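Phosphoglycerate dehydrogenase (Lactobacillus plantarum, PDB 3EVT) probably catalyses the NAD-dependent oxidation of 3-phosphoglycerate to 3-phosphohydroxypyruvate, the first step of the phosphorylated route to serine. Local coordinates at residues S247-D252 with D269-T274. Numbering follows the deposited sequence.
Sequences SMAALD and DDVLIT
Ala249 and Leu272 share the shortest backbone bond between these last two strands of the parallel Rossmann sheet, Leu272 N to Ala249 O at 2.8 Å. Three more amide bonds continue the ladder, ending with Thr274 N to Leu251 O (N-H...O 167°); N-to-C directions 11° apart and the in-step register Ala249-Val271, Ala250-Leu272, Leu251-Ile273 show parallel pairing. The face of Ala249, Val271, Leu251 and Ile273 is fully buried: Leu251 CD1 lies 4.0 Å from Val271 CG1 and 4.2 Å from Ile273 CD1, and Leu237 and Leu241 of helix 234-242 cover parts of it. The Met248 end is more open. There Met248, bent at chi2 (-71°) and chi3, folds across the strand gap, bringing CE within 3.5 Å of Asp270 O and SD beside Asp270 CA. Shortening Met248 to an alanine would probably uncover this carbonyl and leave Leu272 CD2 without its methyl neighbour. Asp270 itself pairs with Arg268, and Gln120 of the second subunit bonds to the outer edge at Val271 O and Ile273 N. At the buried C-terminal end, Thr274 OG1 is modelled 2.4 Å from Asp252 OD1, a doubtfully short bond; backbone donors Ile277 N and Ser278 N hold OD1 and OD2, fixing the carboxylate's rotation beside His276.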
# COMPACT_ATOMS: atom_id res chain seq x y z
N SER A 247 -8.22 20.09 -3.86
CA SER A 247 -7.79 20.24 -2.45
C SER A 247 -6.26 20.41 -2.29
O SER A 247 -5.82 21.07 -1.37
CB SER A 247 -8.26 19.08 -1.58
OG SER A 247 -8.03 17.82 -2.20
N MET A 248 -5.47 19.81 -3.19
CA MET A 248 -4.02 19.66 -2.97
C MET A 248 -3.41 19.23 -4.31
O MET A 248 -4.12 18.65 -5.15
CB MET A 248 -3.72 18.54 -1.94
CG MET A 248 -3.96 18.85 -0.48
SD MET A 248 -2.85 20.01 0.40
CE MET A 248 -1.36 19.32 -0.24
N ALA A 249 -2.12 19.49 -4.49
CA ALA A 249 -1.38 18.93 -5.63
C ALA A 249 -0.01 18.40 -5.22
O ALA A 249 0.57 18.85 -4.23
CB ALA A 249 -1.23 19.94 -6.70
N ALA A 250 0.50 17.42 -5.95
CA ALA A 250 1.88 16.99 -5.75
C ALA A 250 2.48 16.93 -7.12
O ALA A 250 2.02 16.18 -7.98
CB ALA A 250 1.96 15.63 -5.05
N LEU A 251 3.48 17.74 -7.36
CA LEU A 251 4.07 17.72 -8.70
C LEU A 251 5.50 17.23 -8.59
O LEU A 251 6.30 17.85 -7.92
CB LEU A 251 4.02 19.10 -9.35
CG LEU A 251 2.73 19.88 -9.17
CD1 LEU A 251 3.00 21.37 -9.61
CD2 LEU A 251 1.55 19.19 -9.97
N ASP A 252 5.80 16.13 -9.27
CA ASP A 252 7.18 15.65 -9.31
C ASP A 252 7.88 16.13 -10.57
O ASP A 252 9.07 15.87 -10.73
CB ASP A 252 7.23 14.12 -9.29
CG ASP A 252 8.65 13.60 -9.10
OD1 ASP A 252 9.35 14.04 -8.15
OD2 ASP A 252 9.07 12.72 -9.86
N ASP A 269 1.33 26.12 0.63
CA ASP A 269 1.24 24.99 1.55
C ASP A 269 0.40 23.83 0.99
O ASP A 269 0.28 22.79 1.63
CB ASP A 269 0.65 25.44 2.89
CG ASP A 269 1.67 26.21 3.73
OD1 ASP A 269 2.88 26.21 3.37
OD2 ASP A 269 1.28 26.79 4.76
N ASP A 270 -0.16 24.00 -0.20
CA ASP A 270 -1.08 23.02 -0.75
C ASP A 270 -0.54 22.40 -2.04
O ASP A 270 -1.29 21.76 -2.78
CB ASP A 270 -2.47 23.64 -1.00
CG ASP A 270 -2.44 24.79 -2.00
OD1 ASP A 270 -1.35 25.13 -2.49
OD2 ASP A 270 -3.51 25.38 -2.28
N VAL A 271 0.76 22.62 -2.29
CA VAL A 271 1.40 21.97 -3.43
C VAL A 271 2.70 21.36 -2.93
O VAL A 271 3.48 22.06 -2.26
CB VAL A 271 1.65 22.95 -4.61
CG1 VAL A 271 2.30 22.23 -5.80
CG2 VAL A 271 0.38 23.59 -5.05
N LEU A 272 2.92 20.07 -3.19
CA LEU A 272 4.14 19.43 -2.70
C LEU A 272 5.04 19.25 -3.88
O LEU A 272 4.74 18.43 -4.72
CB LEU A 272 3.86 18.04 -2.12
CG LEU A 272 2.69 17.82 -1.14
CD1 LEU A 272 2.54 16.36 -0.62
CD2 LEU A 272 2.78 18.79 -0.01
N ILE A 273 6.14 19.98 -3.94
CA ILE A 273 7.04 19.91 -5.08
C ILE A 273 8.10 18.88 -4.75
O ILE A 273 8.75 18.97 -3.69
CB ILE A 273 7.77 21.31 -5.33
CG1 ILE A 273 6.76 22.43 -5.42
CG2 ILE A 273 8.61 21.27 -6.62
CD1 ILE A 273 5.85 22.35 -6.67
N THR A 274 8.28 17.89 -5.60
CA THR A 274 9.43 17.05 -5.44
C THR A 274 10.19 17.18 -6.73
O THR A 274 9.60 17.25 -7.79
CB THR A 274 9.07 15.54 -5.15
OG1 THR A 274 8.25 15.04 -6.22
CG2 THR A 274 8.32 15.42 -3.84